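Local coordinates for ricin B lectin (PDB 3VSF), which is an exo-beta-1,3-galactanase that probably cleaves galactan chains with a family 43 glycoside hydrolase domain and carries a galactose-binding beta-trefoil module, at residues Gly394-Leu402 with Lys410-Gly418; Ser417-Glu426 with Leu434-Gln445. All coordinates share one frame; numbering follows the deposited sequence.

Contact 1 (Gly394-Leu402 with Lys410-Gly418); sequences GSLSQQWYL and KKIVNVKSG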
loop_
_atom_site.group_PDB
_atom_site.type_symbol
_atom_site.label_atom_id
_atom_site.label_comp_id
_atom_site.label_asym_id
_atom_site.label_seq_id
_atom_site.Cartn_x
_atom_site.Cartn_y
_atom_site.Cartn_z
ATOM N N GLY A 394 -15.456 31.339 2.414
ATOM C CA GLY A 394 -14.007 31.287 2.500
ATOM C C GLY A 394 -13.485 30.186 3.404
ATOM O O GLY A 394 -12.394 30.298 3.964
ATOM N N SER A 395 -14.264 29.119 3.544
ATOM C CA SER A 395 -13.886 28.002 4.400
ATOM C C SER A 395 -12.992 27.011 3.660
ATOM O O SER A 395 -12.869 27.066 2.437
ATOM C CB SER A 395 -15.133 27.291 4.931
ATOM O OG SER A 395 -14.786 26.231 5.804
ATOM N N LEU A 396 -12.372 26.106 4.410
ATOM C CA LEU A 396 -11.484 25.102 3.832
ATOM C C LEU A 396 -12.229 24.113 2.943
ATOM O O LEU A 396 -11.783 23.799 1.839
ATOM C CB LEU A 396 -10.737 24.348 4.934
ATOM C CG LEU A 396 -9.549 25.065 5.576
ATOM C CD1 LEU A 396 -9.002 24.256 6.744
ATOM C CD2 LEU A 396 -8.460 25.323 4.543
ATOM N N SER A 397 -13.367 23.626 3.428
ATOM C CA SER A 397 -14.145 22.622 2.712
ATOM C C SER A 397 -14.524 23.073 1.305
ATOM O O SER A 397 -14.877 22.254 0.456
ATOM C CB SER A 397 -15.406 22.266 3.501
ATOM O OG SER A 397 -15.083 21.835 4.810
ATOM N N GLN A 398 -14.449 24.376 1.060
ATOM C CA GLN A 398 -14.848 24.933 -0.226
ATOM C C GLN A 398 -13.648 25.235 -1.119
ATOM O O GLN A 398 -13.778 25.921 -2.133
ATOM C CB GLN A 398 -15.686 26.196 -0.019
ATOM C CG GLN A 398 -16.954 25.966 0.785
ATOM C CD GLN A 398 -17.750 27.240 0.995
ATOM O OE1 GLN A 398 -17.246 28.342 0.781
ATOM N NE2 GLN A 398 -19.001 27.092 1.415
ATOM N N GLN A 399 -12.485 24.719 -0.740
ATOM C CA GLN A 399 -11.268 24.928 -1.517
ATOM C C GLN A 399 -10.804 23.613 -2.138
ATOM O O GLN A 399 -10.836 22.568 -1.489
ATOM C CB GLN A 399 -10.173 25.532 -0.638
ATOM C CG GLN A 399 -10.629 26.757 0.141
ATOM C CD GLN A 399 -9.520 27.378 0.964
ATOM O OE1 GLN A 399 -8.352 27.346 0.579
ATOM N NE2 GLN A 399 -9.880 27.946 2.110
ATOM N N TRP A 400 -10.375 23.667 -3.395
ATOM C CA TRP A 400 -10.055 22.452 -4.137
ATOM C C TRP A 400 -8.769 22.565 -4.953
ATOM O O TRP A 400 -8.518 23.584 -5.598
ATOM C CB TRP A 400 -11.220 22.083 -5.061
ATOM C CG TRP A 400 -12.533 21.951 -4.349
ATOM C CD1 TRP A 400 -13.367 22.965 -3.973
ATOM C CD2 TRP A 400 -13.166 20.736 -3.930
ATOM N NE1 TRP A 400 -14.477 22.456 -3.344
ATOM C CE2 TRP A 400 -14.379 21.089 -3.306
ATOM C CE3 TRP A 400 -12.825 19.383 -4.023
ATOM C CZ2 TRP A 400 -15.251 20.140 -2.776
ATOM C CZ3 TRP A 400 -13.692 18.443 -3.497
ATOM C CH2 TRP A 400 -14.890 18.826 -2.880
ATOM N N TYR A 401 -7.959 21.510 -4.920
ATOM C CA TYR A 401 -6.773 21.421 -5.764
ATOM C C TYR A 401 -7.149 20.825 -7.113
ATOM O O TYR A 401 -8.189 20.184 -7.247
ATOM C CB TYR A 401 -5.705 20.539 -5.118
ATOM C CG TYR A 401 -5.168 21.044 -3.800
ATOM C CD1 TYR A 401 -4.367 22.175 -3.741
ATOM C CD2 TYR A 401 -5.442 20.372 -2.616
ATOM C CE1 TYR A 401 -3.867 22.634 -2.537
ATOM C CE2 TYR A 401 -4.945 20.821 -1.409
ATOM C CZ TYR A 401 -4.160 21.953 -1.375
ATOM O OH TYR A 401 -3.665 22.404 -0.173
ATOM N N LEU A 402 -6.295 21.029 -8.109
ATOM C CA LEU A 402 -6.494 20.420 -9.418
ATOM C C LEU A 402 -5.237 19.680 -9.872
ATOM O O LEU A 402 -4.245 20.301 -10.255
ATOM C CB LEU A 402 -6.900 21.469 -10.453
ATOM C CG LEU A 402 -8.265 22.132 -10.259
ATOM C CD1 LEU A 402 -8.530 23.134 -11.373
ATOM C CD2 LEU A 402 -9.373 21.090 -10.198
ATOM N N LYS A 410 -8.615 15.735 -15.015
ATOM C CA LYS A 410 -7.917 16.174 -13.813
ATOM C C LYS A 410 -8.592 15.646 -12.551
ATOM O O LYS A 410 -9.733 15.190 -12.588
ATOM C CB LYS A 410 -7.861 17.702 -13.760
ATOM C CG LYS A 410 -7.026 18.341 -14.856
ATOM C CD LYS A 410 -7.230 19.847 -14.899
ATOM C CE LYS A 410 -6.291 20.503 -15.898
ATOM N NZ LYS A 410 -4.865 20.329 -15.508
ATOM N N LYS A 411 -7.875 15.717 -11.434
ATOM C CA LYS A 411 -8.419 15.319 -10.142
ATOM C C LYS A 411 -8.826 16.542 -9.333
ATOM O O LYS A 411 -8.015 17.437 -9.098
ATOM C CB LYS A 411 -7.392 14.507 -9.351
ATOM C CG LYS A 411 -7.548 13.001 -9.463
ATOM C CD LYS A 411 -6.516 12.289 -8.601
ATOM C CE LYS A 411 -6.583 12.764 -7.157
ATOM N NZ LYS A 411 -5.512 12.161 -6.316
ATOM N N ILE A 412 -10.083 16.579 -8.909
ATOM C CA ILE A 412 -10.558 17.649 -8.045
ATOM C C ILE A 412 -10.472 17.200 -6.591
ATOM O O ILE A 412 -11.307 16.429 -6.120
ATOM C CB ILE A 412 -12.003 18.052 -8.381
ATOM C CG1 ILE A 412 -12.125 18.402 -9.865
ATOM C CG2 ILE A 412 -12.446 19.223 -7.516
ATOM C CD1 ILE A 412 -13.512 18.840 -10.280
ATOM N N VAL A 413 -9.454 17.681 -5.885
ATOM C CA VAL A 413 -9.187 17.236 -4.522
ATOM C C VAL A 413 -9.552 18.298 -3.493
ATOM O O VAL A 413 -9.189 19.464 -3.635
ATOM C CB VAL A 413 -7.704 16.855 -4.338
ATOM C CG1 VAL A 413 -7.483 16.222 -2.972
ATOM C CG2 VAL A 413 -7.256 15.914 -5.443
ATOM N N ASN A 414 -10.272 17.887 -2.454
ATOM C CA ASN A 414 -10.635 18.790 -1.369
ATOM C C ASN A 414 -9.402 19.162 -0.558
ATOM O O ASN A 414 -8.472 18.366 -0.433
ATOM C CB ASN A 414 -11.693 18.143 -0.471
ATOM C CG ASN A 414 -12.374 19.142 0.445
ATOM O OD1 ASN A 414 -12.005 19.287 1.610
ATOM N ND2 ASN A 414 -13.378 19.835 -0.080
ATOM N N VAL A 415 -9.385 20.374 -0.014
ATOM C CA VAL A 415 -8.239 20.837 0.759
ATOM C C VAL A 415 -8.311 20.376 2.212
ATOM O O VAL A 415 -7.354 19.804 2.736
ATOM C CB VAL A 415 -8.093 22.368 0.707
ATOM C CG1 VAL A 415 -7.039 22.836 1.698
ATOM C CG2 VAL A 415 -7.745 22.818 -0.704
ATOM N N LYS A 416 -9.447 20.623 2.858
ATOM C CA LYS A 416 -9.636 20.218 4.246
ATOM C C LYS A 416 -9.444 18.713 4.407
ATOM O O LYS A 416 -8.947 18.244 5.431
ATOM C CB LYS A 416 -11.020 20.637 4.747
ATOM C CG LYS A 416 -11.256 20.329 6.214
ATOM C CD LYS A 416 -12.620 20.814 6.674
ATOM C CE LYS A 416 -12.855 20.469 8.136
ATOM N NZ LYS A 416 -14.162 20.980 8.628
ATOM N N SER A 417 -9.844 17.961 3.387
ATOM C CA SER A 417 -9.634 16.519 3.358
ATOM C C SER A 417 -9.042 16.122 2.013
ATOM O O SER A 417 -9.547 16.522 0.966
ATOM C CB SER A 417 -10.950 15.774 3.596
ATOM O OG SER A 417 -11.889 16.065 2.576
ATOM N N GLY A 418 -7.973 15.333 2.043
ATOM C CA GLY A 418 -7.267 14.958 0.830
ATOM C C GLY A 418 -8.058 14.062 -0.105
ATOM O O GLY A 418 -7.502 13.484 -1.040
#
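With CG of Asn414 anti to the backbone N (chi1 -165°) and CG of Trp400 anti to its own carbonyl carbon (chi1 -55°), the amide is carried over one face of the indole. The two belong to an antiparallel beta hairpin of the ricin-type beta-trefoil module, strands 400-404 and 409-414, in which Trp400 and Asn414 form a non-hydrogen-bonded pair. CB of Asn414 makes a CH-pi contact 4.1 Å from the centroid of the six-membered ring, and ND2 sits 3.2 Å above the plane of the Trp400 ring, over its face but offset toward the rim, with the amide plane almost perpendicular to the indole. Asparagine suits this place because both ends of its amide are used: ND2 donates to Ser397 O, approaching from above the carbonyl plane, while OD1 accepts from Ser417 N, closing an Asx motif that turns the chain after the strand. NE1 of Trp400 is hydrogen-bonded to Leu374 O, and CG2 of Ile412 packs against CE3 of Trp400 at 3.5 Å. Beyond, Ile412 and Leu402 lie side by side, and Phe449 touches both.

The opposite face of the hairpin carries Tyr401 and Val413, a hydrogen-bonded pair; here Tyr401 N reaches Val413 O at 2.7 Å, and Val413 N returns a bond to Tyr401 O. Val415, just past the strand, is held by its N to Gln399 O. Its branching serves two neighbours: CG1 touches CD2 of Leu396, while CG2 sits over the phenol face of Tyr401, 3.8 Å from the ring centroid.

Contact 2 (Ser417-Glu426 with Leu434-Gln445); sequences SGRALDVKDE and LIQYTSNGGYNQ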
loop_
_atom_site.group_PDB
_atom_site.type_symbol
_atom_site.label_atom_id
_atom_site.label_comp_id
_atom_site.label_asym_id
_atom_site.label_seq_id
_atom_site.Cartn_x
_atom_site.Cartn_y
_atom_site.Cartn_z
ATOM N N SER A 417 -9.844 17.961 3.387
ATOM C CA SER A 417 -9.634 16.519 3.358
ATOM C C SER A 417 -9.042 16.122 2.013
ATOM O O SER A 417 -9.547 16.522 0.966
ATOM C CB SER A 417 -10.950 15.774 3.596
ATOM O OG SER A 417 -11.889 16.065 2.576
ATOM N N GLY A 418 -7.973 15.333 2.043
ATOM C CA GLY A 418 -7.267 14.958 0.830
ATOM C C GLY A 418 -8.058 14.062 -0.105
ATOM O O GLY A 418 -7.502 13.484 -1.040
ATOM N N ARG A 419 -9.360 13.951 0.141
ATOM C CA ARG A 419 -10.220 13.094 -0.662
ATOM C C ARG A 419 -10.575 13.753 -1.991
ATOM O O ARG A 419 -10.574 14.978 -2.106
ATOM C CB ARG A 419 -11.482 12.732 0.119
ATOM C CG ARG A 419 -11.186 12.245 1.526
ATOM C CD ARG A 419 -12.420 11.687 2.211
ATOM N NE ARG A 419 -12.122 11.272 3.578
ATOM C CZ ARG A 419 -11.535 10.124 3.899
ATOM N NH1 ARG A 419 -11.180 9.271 2.948
ATOM N NH2 ARG A 419 -11.300 9.830 5.171
ATOM N N ALA A 420 -10.877 12.933 -2.993
ATOM C CA ALA A 420 -11.151 13.432 -4.336
ATOM C C ALA A 420 -12.640 13.426 -4.663
ATOM O O ALA A 420 -13.406 12.636 -4.109
ATOM C CB ALA A 420 -10.380 12.621 -5.367
ATOM N N LEU A 421 -13.041 14.312 -5.569
ATOM C CA LEU A 421 -14.419 14.358 -6.037
ATOM C C LEU A 421 -14.726 13.060 -6.769
ATOM O O LEU A 421 -14.075 12.726 -7.758
ATOM C CB LEU A 421 -14.634 15.557 -6.962
ATOM C CG LEU A 421 -16.081 15.900 -7.322
ATOM C CD1 LEU A 421 -16.883 16.229 -6.072
ATOM C CD2 LEU A 421 -16.122 17.056 -8.305
ATOM N N ASP A 422 -15.720 12.329 -6.278
ATOM C CA ASP A 422 -15.990 10.986 -6.772
ATOM C C ASP A 422 -17.466 10.771 -7.090
ATOM O O ASP A 422 -18.340 11.201 -6.340
ATOM C CB ASP A 422 -15.526 9.956 -5.738
ATOM C CG ASP A 422 -15.757 8.529 -6.189
ATOM O OD1 ASP A 422 -16.878 8.014 -5.992
ATOM O OD2 ASP A 422 -14.814 7.920 -6.733
ATOM N N VAL A 423 -17.735 10.104 -8.208
ATOM C CA VAL A 423 -19.095 9.709 -8.551
ATOM C C VAL A 423 -19.418 8.383 -7.868
ATOM O O VAL A 423 -18.930 7.329 -8.275
ATOM C CB VAL A 423 -19.281 9.561 -10.070
ATOM C CG1 VAL A 423 -20.726 9.222 -10.394
ATOM C CG2 VAL A 423 -18.857 10.835 -10.783
ATOM N N LYS A 424 -20.241 8.451 -6.826
ATOM C CA LYS A 424 -20.558 7.293 -5.993
ATOM C C LYS A 424 -20.813 6.013 -6.790
ATOM O O LYS A 424 -21.610 5.998 -7.729
ATOM C CB LYS A 424 -21.762 7.606 -5.100
ATOM C CG LYS A 424 -22.145 6.493 -4.137
ATOM C CD LYS A 424 -23.340 6.902 -3.287
ATOM C CE LYS A 424 -23.820 5.763 -2.402
ATOM N NZ LYS A 424 -22.784 5.342 -1.419
ATOM N N ASP A 425 -20.121 4.944 -6.404
ATOM C CA ASP A 425 -20.316 3.622 -6.997
ATOM C C ASP A 425 -20.157 3.610 -8.517
ATOM O O ASP A 425 -20.764 2.786 -9.202
ATOM C CB ASP A 425 -21.684 3.057 -6.605
ATOM C CG ASP A 425 -21.850 2.927 -5.102
ATOM O OD1 ASP A 425 -20.838 2.694 -4.408
ATOM O OD2 ASP A 425 -22.993 3.057 -4.613
ATOM N N GLU A 426 -19.339 4.521 -9.034
ATOM C CA GLU A 426 -19.086 4.607 -10.469
ATOM C C GLU A 426 -20.378 4.615 -11.279
ATOM O O GLU A 426 -20.470 3.974 -12.325
ATOM C CB GLU A 426 -18.186 3.457 -10.928
ATOM C CG GLU A 426 -16.759 3.538 -10.411
ATOM C CD GLU A 426 -15.890 2.406 -10.920
ATOM O OE1 GLU A 426 -16.297 1.232 -10.784
ATOM O OE2 GLU A 426 -14.799 2.689 -11.461
ATOM N N LEU A 434 -22.751 12.769 -6.154
ATOM C CA LEU A 434 -21.309 12.972 -6.063
ATOM C C LEU A 434 -20.866 13.028 -4.606
ATOM O O LEU A 434 -21.547 13.610 -3.763
ATOM C CB LEU A 434 -20.895 14.255 -6.786
ATOM C CG LEU A 434 -20.409 14.113 -8.231
ATOM C CD1 LEU A 434 -21.400 13.318 -9.065
ATOM C CD2 LEU A 434 -20.154 15.480 -8.849
ATOM N N ILE A 435 -19.721 12.420 -4.316
ATOM C CA ILE A 435 -19.183 12.398 -2.963
ATOM C C ILE A 435 -17.689 12.683 -2.983
ATOM O O ILE A 435 -17.083 12.789 -4.048
ATOM C CB ILE A 435 -19.399 11.026 -2.294
ATOM C CG1 ILE A 435 -18.653 9.935 -3.066
ATOM C CG2 ILE A 435 -20.880 10.698 -2.203
ATOM C CD1 ILE A 435 -18.824 8.547 -2.488
ATOM N N GLN A 436 -17.100 12.817 -1.800
ATOM C CA GLN A 436 -15.648 12.858 -1.684
ATOM C C GLN A 436 -15.173 11.484 -1.231
ATOM O O GLN A 436 -15.668 10.943 -0.243
ATOM C CB GLN A 436 -15.198 13.941 -0.700
ATOM C CG GLN A 436 -15.599 13.692 0.745
ATOM C CD GLN A 436 -14.928 14.653 1.706
ATOM O OE1 GLN A 436 -14.181 15.541 1.293
ATOM N NE2 GLN A 436 -15.186 14.479 2.996
ATOM N N TYR A 437 -14.226 10.911 -1.963
ATOM C CA TYR A 437 -13.776 9.556 -1.675
ATOM C C TYR A 437 -12.261 9.442 -1.779
ATOM O O TYR A 437 -11.605 10.283 -2.392
ATOM C CB TYR A 437 -14.447 8.565 -2.628
ATOM C CG TYR A 437 -14.472 7.139 -2.126
ATOM C CD1 TYR A 437 -15.346 6.755 -1.116
ATOM C CD2 TYR A 437 -13.634 6.174 -2.668
ATOM C CE1 TYR A 437 -15.377 5.452 -0.655
ATOM C CE2 TYR A 437 -13.658 4.868 -2.213
ATOM C CZ TYR A 437 -14.532 4.513 -1.208
ATOM O OH TYR A 437 -14.562 3.214 -0.751
ATOM N N THR A 438 -11.714 8.395 -1.172
ATOM C CA THR A 438 -10.282 8.136 -1.228
ATOM C C THR A 438 -9.843 7.988 -2.678
ATOM O O THR A 438 -10.539 7.369 -3.483
ATOM C CB THR A 438 -9.923 6.851 -0.464
ATOM O OG1 THR A 438 -10.091 5.718 -1.324
ATOM C CG2 THR A 438 -10.820 6.691 0.753
ATOM N N SER A 439 -8.695 8.563 -3.015
ATOM C CA SER A 439 -8.178 8.469 -4.374
ATOM C C SER A 439 -7.863 7.017 -4.718
ATOM O O SER A 439 -7.193 6.323 -3.953
ATOM C CB SER A 439 -6.930 9.337 -4.540
ATOM O OG SER A 439 -6.459 9.300 -5.875
ATOM N N ASN A 440 -8.351 6.559 -5.865
ATOM C CA ASN A 440 -8.144 5.174 -6.276
ATOM C C ASN A 440 -7.938 5.017 -7.780
ATOM O O ASN A 440 -8.134 3.932 -8.332
ATOM C CB ASN A 440 -9.303 4.294 -5.803
ATOM C CG ASN A 440 -10.646 4.768 -6.322
ATOM O OD1 ASN A 440 -10.740 5.342 -7.406
ATOM N ND2 ASN A 440 -11.694 4.533 -5.542
ATOM N N GLY A 441 -7.548 6.104 -8.435
ATOM C CA GLY A 441 -7.243 6.077 -9.854
ATOM C C GLY A 441 -8.431 5.745 -10.736
ATOM O O GLY A 441 -8.286 5.580 -11.947
ATOM N N GLY A 442 -9.610 5.648 -10.130
ATOM C CA GLY A 442 -10.820 5.345 -10.871
ATOM C C GLY A 442 -11.213 6.472 -11.805
ATOM O O GLY A 442 -10.984 7.644 -11.505
ATOM N N TYR A 443 -11.804 6.119 -12.943
ATOM C CA TYR A 443 -12.233 7.115 -13.918
ATOM C C TYR A 443 -13.337 8.012 -13.368
ATOM O O TYR A 443 -13.523 9.136 -13.831
ATOM C CB TYR A 443 -12.692 6.444 -15.215
ATOM C CG TYR A 443 -11.564 6.140 -16.174
ATOM C CD1 TYR A 443 -10.279 6.612 -15.934
ATOM C CD2 TYR A 443 -11.784 5.394 -17.323
ATOM C CE1 TYR A 443 -9.244 6.342 -16.807
ATOM C CE2 TYR A 443 -10.754 5.118 -18.204
ATOM C CZ TYR A 443 -9.487 5.595 -17.941
ATOM O OH TYR A 443 -8.457 5.326 -18.814
ATOM N N ASN A 444 -14.067 7.510 -12.377
ATOM C CA ASN A 444 -15.120 8.290 -11.743
ATOM C C ASN A 444 -14.551 9.374 -10.833
ATOM O O ASN A 444 -15.283 10.007 -10.073
ATOM C CB ASN A 444 -16.074 7.383 -10.963
ATOM C CG ASN A 444 -15.380 6.632 -9.843
ATOM O OD1 ASN A 444 -14.197 6.308 -9.935
ATOM N ND2 ASN A 444 -16.119 6.350 -8.777
ATOM N N GLN A 445 -13.240 9.576 -10.915
ATOM C CA GLN A 445 -12.568 10.620 -10.151
ATOM C C GLN A 445 -11.790 11.544 -11.082
ATOM O O GLN A 445 -11.089 12.450 -10.631
ATOM C CB GLN A 445 -11.634 10.010 -9.103
ATOM C CG GLN A 445 -12.341 9.145 -8.075
ATOM C CD GLN A 445 -11.422 8.685 -6.960
ATOM O OE1 GLN A 445 -10.211 8.900 -7.010
ATOM N NE2 GLN A 445 -11.997 8.051 -5.944
#
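Asp422 sends its side chain from strand 420-423 alongside Tyr437 and Ile435 toward the turn at Asn444 and Gln445. Its CB lies 3.6 Å from CB of Tyr437; CG, anti to the backbone N (chi1 -179°), continues beside the tyrosine. At the tip OD1 comes within 3.9 Å of CG1 of Ile435, and OD2 accepts from NE2 of Gln445 at 2.9 Å, on the anti side but 31° out of the carboxylate plane. Asn444 ND2 is also 2.9 Å from Asp422 OD2, but badly aimed. Gln445 NE2 donates to Thr438 O too, while its OE1 receives Asn440 N, so a glutamine, with donor and acceptor ends, ties the loop to the acid.

This is the galactose site of a ricin-type beta-trefoil, built on an antiparallel hairpin: Asp422, Asp425, Asn440 and Asn444 bind beta-D-galactose. No galactose is bound here; a glycerol, probably from the crystallisation liquor, lies about 3 Å from the Asp422 side chain. Asn444 ND2 donates to Val423 O at 3.0 Å; Glu426 N meets that oxygen from the other face of its plane. CG of Glu426 packs on the Asn444 amide. On the face carrying Leu421 and Gln436, the CG2 methyl of beta-branched Val423 meets Leu434 CD1 at 3.9 Å.

How the contacts relate
Contacts 1 and 2 are successive hairpins of one beta-trefoil module, sharing Ser417 and Gly418 in the turn between them. Their backbones are joined as well: Leu421 N lies 2.8 Å from Ile412 O and Asn414 N 2.9 Å from Arg419 O, both probable hydrogen bonds, so the end of strand 409-414 and the start of strand 420-423 lie antiparallel, side by side, across the turn. Contact 2 is the more buried, although its loops hold the sugar-binding residues; contact 1 is partly buried, with Leu396 and Lys416 at the surface. Chemistry follows place: contact 1 sets aliphatic groups and one asparagine amide against aromatic faces, whereas contact 2 combines an apolar side with a polar, carboxylate- and amide-lined pocket.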